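Side-chain contacts in DUF5348 domain-containing protein (Ruminococcus gnavus, PDB 3NRL), which is of unknown function but folds as a small all-beta domain that pairs into a two-chain assembly: residues F37-K42 and V46-E51; G7-D12 and G16-R21. One frame throughout, in Å; residues are numbered along the deposited sequence.

Contact 1: F37-K42 and V46-E51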
loop_
_atom_site.group_PDB
_atom_site.type_symbol
_atom_site.label_atom_id
_atom_site.label_comp_id
_atom_site.label_asym_id
_atom_site.label_seq_id
_atom_site.Cartn_x
_atom_site.Cartn_y
_atom_site.Cartn_z
ATOM N N PHE A 37 13.567 -6.905 -4.805
ATOM C CA PHE A 37 12.956 -5.772 -5.494
ATOM C C PHE A 37 13.508 -4.487 -4.866
ATOM O O PHE A 37 14.218 -4.558 -3.865
ATOM C CB PHE A 37 11.429 -5.835 -5.360
ATOM C CG PHE A 37 10.938 -5.907 -3.936
ATOM C CD1 PHE A 37 10.803 -4.752 -3.166
ATOM C CD2 PHE A 37 10.602 -7.134 -3.367
ATOM C CE1 PHE A 37 10.338 -4.819 -1.849
ATOM C CE2 PHE A 37 10.139 -7.215 -2.053
ATOM C CZ PHE A 37 10.006 -6.054 -1.292
ATOM N N ASP A 38 13.211 -3.329 -5.457
ATOM C CA ASP A 38 13.696 -2.059 -4.909
ATOM C C ASP A 38 12.581 -1.327 -4.178
ATOM O O ASP A 38 11.412 -1.450 -4.535
ATOM C CB ASP A 38 14.212 -1.110 -6.003
ATOM C CG ASP A 38 15.413 -1.650 -6.756
ATOM O OD1 ASP A 38 16.347 -2.174 -6.117
ATOM O OD2 ASP A 38 15.432 -1.521 -7.998
ATOM N N VAL A 39 12.960 -0.557 -3.161
ATOM C CA VAL A 39 12.015 0.245 -2.402
ATOM C C VAL A 39 12.369 1.700 -2.674
ATOM O O VAL A 39 13.541 2.084 -2.633
ATOM C CB VAL A 39 12.123 0.028 -0.876
ATOM C CG1 VAL A 39 11.240 1.064 -0.152
ATOM C CG2 VAL A 39 11.689 -1.384 -0.503
ATOM N N LYS A 40 11.354 2.504 -2.953
ATOM C CA LYS A 40 11.563 3.912 -3.225
ATOM C C LYS A 40 11.773 4.654 -1.906
ATOM O O LYS A 40 10.962 4.550 -0.982
ATOM C CB LYS A 40 10.347 4.482 -3.958
ATOM C CG LYS A 40 10.481 5.934 -4.382
ATOM C CD LYS A 40 11.492 6.088 -5.501
ATOM C CE LYS A 40 11.551 7.532 -5.988
ATOM N NZ LYS A 40 10.222 8.025 -6.450
ATOM N N VAL A 41 12.884 5.375 -1.819
ATOM C CA VAL A 41 13.208 6.162 -0.640
ATOM C C VAL A 41 13.553 7.533 -1.185
ATOM O O VAL A 41 14.630 7.742 -1.754
ATOM C CB VAL A 41 14.409 5.588 0.119
ATOM C CG1 VAL A 41 14.723 6.463 1.326
ATOM C CG2 VAL A 41 14.107 4.166 0.554
ATOM N N LYS A 42 12.615 8.459 -1.018
ATOM C CA LYS A 42 12.758 9.814 -1.523
ATOM C C LYS A 42 12.957 9.739 -3.038
ATOM O O LYS A 42 12.019 9.424 -3.765
ATOM C CB LYS A 42 13.929 10.537 -0.846
ATOM C CG LYS A 42 13.907 12.044 -1.066
ATOM C CD LYS A 42 14.996 12.751 -0.273
ATOM C CE LYS A 42 14.955 14.258 -0.505
ATOM N NZ LYS A 42 15.992 14.979 0.292
ATOM N N VAL A 46 16.218 1.625 -3.301
ATOM C CA VAL A 46 17.074 0.811 -2.442
ATOM C C VAL A 46 16.790 -0.674 -2.638
ATOM O O VAL A 46 15.650 -1.114 -2.503
ATOM C CB VAL A 46 16.834 1.155 -0.949
ATOM C CG1 VAL A 46 17.793 0.367 -0.065
ATOM C CG2 VAL A 46 16.987 2.655 -0.725
ATOM N N PRO A 47 17.827 -1.467 -2.956
ATOM C CA PRO A 47 17.649 -2.908 -3.160
ATOM C C PRO A 47 17.379 -3.641 -1.851
ATOM O O PRO A 47 18.112 -3.484 -0.873
ATOM C CB PRO A 47 18.974 -3.333 -3.792
ATOM C CG PRO A 47 19.951 -2.412 -3.142
ATOM C CD PRO A 47 19.225 -1.074 -3.210
ATOM N N VAL A 48 16.319 -4.435 -1.830
ATOM C CA VAL A 48 15.982 -5.187 -0.631
ATOM C C VAL A 48 15.595 -6.610 -0.987
ATOM O O VAL A 48 15.423 -6.953 -2.159
ATOM C CB VAL A 48 14.792 -4.552 0.133
ATOM C CG1 VAL A 48 15.100 -3.112 0.488
ATOM C CG2 VAL A 48 13.530 -4.617 -0.722
ATOM N N ARG A 49 15.457 -7.436 0.043
ATOM C CA ARG A 49 15.056 -8.824 -0.125
ATOM C C ARG A 49 14.041 -9.052 0.983
ATOM O O ARG A 49 14.273 -8.647 2.119
ATOM C CB ARG A 49 16.264 -9.758 0.056
ATOM C CG ARG A 49 15.985 -11.218 -0.292
ATOM C CD ARG A 49 17.252 -12.085 -0.256
ATOM N NE ARG A 49 17.758 -12.307 1.098
ATOM C CZ ARG A 49 18.884 -11.782 1.573
ATOM N NH1 ARG A 49 19.638 -11.002 0.809
ATOM N NH2 ARG A 49 19.256 -12.029 2.818
ATOM N N ILE A 50 12.905 -9.661 0.662
ATOM C CA ILE A 50 11.917 -9.900 1.703
ATOM C C ILE A 50 12.140 -11.289 2.283
ATOM O O ILE A 50 12.391 -12.243 1.552
ATOM C CB ILE A 50 10.467 -9.761 1.180
ATOM C CG1 ILE A 50 9.493 -9.832 2.356
ATOM C CG2 ILE A 50 10.157 -10.849 0.159
ATOM C CD1 ILE A 50 8.100 -9.339 2.025
ATOM N N GLU A 51 12.069 -11.387 3.606
ATOM C CA GLU A 51 12.287 -12.653 4.293
ATOM C C GLU A 51 11.262 -12.837 5.400
ATOM O O GLU A 51 10.519 -11.914 5.733
ATOM C CB GLU A 51 13.693 -12.690 4.903
ATOM C CG GLU A 51 14.829 -12.624 3.899
ATOM C CD GLU A 51 14.966 -13.890 3.065
ATOM O OE1 GLU A 51 14.206 -14.860 3.292
ATOM O OE2 GLU A 51 15.844 -13.911 2.177
#
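Phe37 and Val48 meet on the inward side of the sheet, where the methyl CG2 of Val48 lies over one face of the Phe37 ring in a CH-pi contact, 3.8 Å from the centroid and 30° off the ring normal. The ring reaches it because CG of Phe37 sits between the backbone N and the carbonyl carbon (chi1 55°), which turns CE1 toward that methyl. The same methyl also receives Val39 CG2 at 3.7 Å, the two valines crossing at about a right angle, while Phe37 CE2 approaches CB of Ile50 obliquely. Nearer the turn, Val41 CG2 and Val46 CG2 press together at 3.5 Å, tighter than usual for two methyl groups. On the other face, Asp38 leans across Pro47, its OD1 3.3 Å from Pro47 CA, while OD2 forms a salt bridge with Arg72. Paired amides fix this register: Phe37 and Val48 exchange two backbone hydrogen bonds, as do Val39 and Val46, with Val46 N to Val39 O the straightest at 176°. Between them, Asp38 CA comes close to Val46 O in a CA-H...O contact. Leu61 packs on both Val39 and Val48, and Val71 and Met73 on Phe37, covering these three side chains. The arrangement is that of an antiparallel beta hairpin, strands 36-41 and 44-52, with one face turned to the core of a small beta domain.

Contact 2: G7-D12 and G16-R21. With SO4 (sulfate ion), chain C.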
loop_
_atom_site.group_PDB
_atom_site.type_symbol
_atom_site.label_atom_id
_atom_site.label_comp_id
_atom_site.label_asym_id
_atom_site.label_seq_id
_atom_site.Cartn_x
_atom_site.Cartn_y
_atom_site.Cartn_z
ATOM N N GLY A 7 5.067 -0.544 -8.326
ATOM C CA GLY A 7 3.830 -0.888 -7.651
ATOM C C GLY A 7 3.874 -0.507 -6.183
ATOM O O GLY A 7 4.804 0.154 -5.726
ATOM N N THR A 8 2.863 -0.934 -5.442
ATOM C CA THR A 8 2.787 -0.636 -4.021
ATOM C C THR A 8 2.723 -1.935 -3.240
ATOM O O THR A 8 1.991 -2.855 -3.607
ATOM C CB THR A 8 1.543 0.197 -3.702
ATOM O OG1 THR A 8 0.382 -0.494 -4.174
ATOM C CG2 THR A 8 1.625 1.541 -4.379
ATOM N N LEU A 9 3.500 -1.994 -2.166
ATOM C CA LEU A 9 3.582 -3.171 -1.308
ATOM C C LEU A 9 2.485 -3.153 -0.246
ATOM O O LEU A 9 2.224 -2.118 0.377
ATOM C CB LEU A 9 4.968 -3.203 -0.644
ATOM C CG LEU A 9 5.404 -4.435 0.148
ATOM C CD1 LEU A 9 5.545 -5.645 -0.778
ATOM C CD2 LEU A 9 6.727 -4.137 0.834
ATOM N N PHE A 10 1.834 -4.298 -0.043
ATOM C CA PHE A 10 0.765 -4.387 0.945
ATOM C C PHE A 10 0.601 -5.815 1.459
ATOM O O PHE A 10 1.005 -6.776 0.801
ATOM C CB PHE A 10 -0.555 -3.879 0.344
ATOM C CG PHE A 10 -1.225 -4.860 -0.576
ATOM C CD1 PHE A 10 -2.130 -5.796 -0.078
ATOM C CD2 PHE A 10 -0.938 -4.865 -1.938
ATOM C CE1 PHE A 10 -2.739 -6.727 -0.922
ATOM C CE2 PHE A 10 -1.540 -5.791 -2.793
ATOM C CZ PHE A 10 -2.441 -6.723 -2.284
ATOM N N TYR A 11 0.014 -5.950 2.640
ATOM C CA TYR A 11 -0.187 -7.269 3.229
ATOM C C TYR A 11 -1.565 -7.820 2.883
ATOM O O TYR A 11 -2.580 -7.146 3.064
ATOM C CB TYR A 11 -0.030 -7.209 4.753
ATOM C CG TYR A 11 -0.133 -8.565 5.420
ATOM C CD1 TYR A 11 0.814 -9.560 5.170
ATOM C CD2 TYR A 11 -1.190 -8.861 6.283
ATOM C CE1 TYR A 11 0.710 -10.823 5.761
ATOM C CE2 TYR A 11 -1.303 -10.117 6.881
ATOM C CZ TYR A 11 -0.351 -11.092 6.614
ATOM O OH TYR A 11 -0.462 -12.333 7.196
ATOM N N ASP A 12 -1.591 -9.052 2.386
ATOM C CA ASP A 12 -2.845 -9.698 2.020
ATOM C C ASP A 12 -3.296 -10.634 3.140
ATOM O O ASP A 12 -2.629 -11.623 3.429
ATOM C CB ASP A 12 -2.669 -10.494 0.731
ATOM C CG ASP A 12 -3.975 -11.080 0.233
ATOM O OD1 ASP A 12 -4.635 -11.801 1.007
ATOM O OD2 ASP A 12 -4.340 -10.819 -0.930
ATOM N N GLY A 16 -1.259 -15.004 4.289
ATOM C CA GLY A 16 -0.264 -14.362 5.132
ATOM C C GLY A 16 1.002 -13.912 4.430
ATOM O O GLY A 16 2.100 -14.062 4.961
ATOM N N ARG A 17 0.843 -13.349 3.239
ATOM C CA ARG A 17 1.959 -12.870 2.446
ATOM C C ARG A 17 1.750 -11.425 2.030
ATOM O O ARG A 17 0.623 -10.923 1.991
ATOM C CB ARG A 17 2.110 -13.699 1.171
ATOM C CG ARG A 17 2.380 -15.171 1.372
ATOM C CD ARG A 17 2.394 -15.876 0.024
ATOM N NE ARG A 17 2.749 -17.286 0.137
ATOM C CZ ARG A 17 3.956 -17.726 0.475
ATOM N NH1 ARG A 17 4.930 -16.866 0.735
ATOM N NH2 ARG A 17 4.187 -19.028 0.552
ATOM N N TYR A 18 2.856 -10.763 1.719
ATOM C CA TYR A 18 2.812 -9.395 1.240
ATOM C C TYR A 18 2.645 -9.539 -0.262
ATOM O O TYR A 18 3.023 -10.562 -0.839
ATOM C CB TYR A 18 4.116 -8.662 1.578
ATOM C CG TYR A 18 4.030 -7.921 2.889
ATOM C CD1 TYR A 18 3.463 -6.647 2.953
ATOM C CD2 TYR A 18 4.417 -8.529 4.080
ATOM C CE1 TYR A 18 3.277 -6.002 4.174
ATOM C CE2 TYR A 18 4.234 -7.897 5.302
ATOM C CZ TYR A 18 3.663 -6.638 5.344
ATOM O OH TYR A 18 3.471 -6.022 6.558
ATOM N N ASP A 19 2.054 -8.537 -0.895
ATOM C CA ASP A 19 1.852 -8.595 -2.332
ATOM C C ASP A 19 2.103 -7.218 -2.915
ATOM O O ASP A 19 2.278 -6.247 -2.182
ATOM C CB ASP A 19 0.427 -9.065 -2.640
ATOM C CG ASP A 19 0.243 -9.474 -4.091
ATOM O OD1 ASP A 19 1.249 -9.582 -4.823
ATOM O OD2 ASP A 19 -0.918 -9.699 -4.493
ATOM N N ILE A 20 2.125 -7.138 -4.236
ATOM C CA ILE A 20 2.368 -5.873 -4.900
ATOM C C ILE A 20 1.265 -5.541 -5.889
ATOM O O ILE A 20 0.935 -6.344 -6.759
ATOM C CB ILE A 20 3.699 -5.901 -5.657
ATOM C CG1 ILE A 20 4.857 -6.068 -4.664
ATOM C CG2 ILE A 20 3.857 -4.630 -6.475
ATOM C CD1 ILE A 20 6.191 -6.294 -5.318
ATOM N N ARG A 21 0.693 -4.355 -5.742
ATOM C CA ARG A 21 -0.350 -3.909 -6.649
ATOM C C ARG A 21 0.307 -3.020 -7.700
ATOM O O ARG A 21 0.847 -1.960 -7.374
ATOM C CB ARG A 21 -1.415 -3.107 -5.908
ATOM C CG ARG A 21 -2.409 -2.465 -6.861
ATOM C CD ARG A 21 -2.976 -1.184 -6.289
ATOM N NE ARG A 21 -4.060 -1.430 -5.349
ATOM C CZ ARG A 21 -5.198 -2.033 -5.677
ATOM N NH1 ARG A 21 -5.379 -2.450 -6.923
ATOM N NH2 ARG A 21 -6.154 -2.200 -4.768
HETATM S S SO4 C . 7.724 -19.170 1.388
HETATM O O1 SO4 C . 7.445 -17.735 1.212
HETATM O O2 SO4 C . 6.457 -19.904 1.538
HETATM O O3 SO4 C . 8.454 -19.676 0.210
HETATM O O4 SO4 C . 8.544 -19.362 2.599
#
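Tyr18 and Tyr11 form a non-hydrogen-bonded pair whose rings meet edge-to-face, the edge of Tyr11 toward the face of Tyr18, with centroids 5.2 Å apart and planes at 56°. Followed outward, Tyr18 begins with CB near Phe10 O and Leu9 CD1. CG, swung to the side of the backbone N (chi1 -93°), leads to CD1, which lies 3.3 Å from Phe10 O and also touches CG of Leu9. Next, CE1 touches Tyr11 CB at 3.6 Å, and this methylene stands over the ring face, displaced toward its rim. Along the other edge, CD2 and CE2 meet Tyr11 CD1, and CZ meets both CB and CD1 of Tyr11. At the tip, OH is hydrogen-bonded to Asp67. With Tyr18 replaced by an alanine, the edge of Tyr11 would probably lose the face it packs on, and Asp67 its hydroxyl partner.

On the reverse side, Phe10 lies alongside Asp19, with CZ 3.7 Å from Asp19 CB, and the edge of its ring faces Arg21 N. Phe10 and Asp19 are joined by paired backbone hydrogen bonds, as are Thr8 and Arg21. Arg17, extended from CG to NE, grips a sulfate ion, probably from the crystallisation liquor, through NH1 to O1 at 2.7 Å and NH2 to O2 at 2.6 Å.

Asp12 forms a salt bridge with Arg65 of the second subunit, and Thr8 OG1 is hydrogen-bonded to Gly68 O of that chain. Within its own chain, the hairpin of strands 6-12 and 17-23 lies between strands 26-27 and 70-72, while Trp56 of strand 56-59 packs edge-to-face with Tyr18.

Contacts 1 and 2 are two antiparallel hairpins of one sheet, in series along the chain, contact 2 closing before contact 1 opens. Their centres are about 13 Å apart, on opposite sides of the centre of the chain, and strand 70-72 runs between strands 6-12 and 36-41 to join them. The hairpins also touch directly, where Ile50 CD1 packs 4.1 Å from Tyr18 CB. Trp56 and Val71 bridge them further: Trp56 touches Ile50 as well as Tyr18, and Val71 touches Phe37 of contact 1 and both Leu9 and Ile20 of contact 2. The sulfate held by residues 16-21 also accepts a hydrogen bond from Cys33 N, and the side chain of Glu51 touches Cys33.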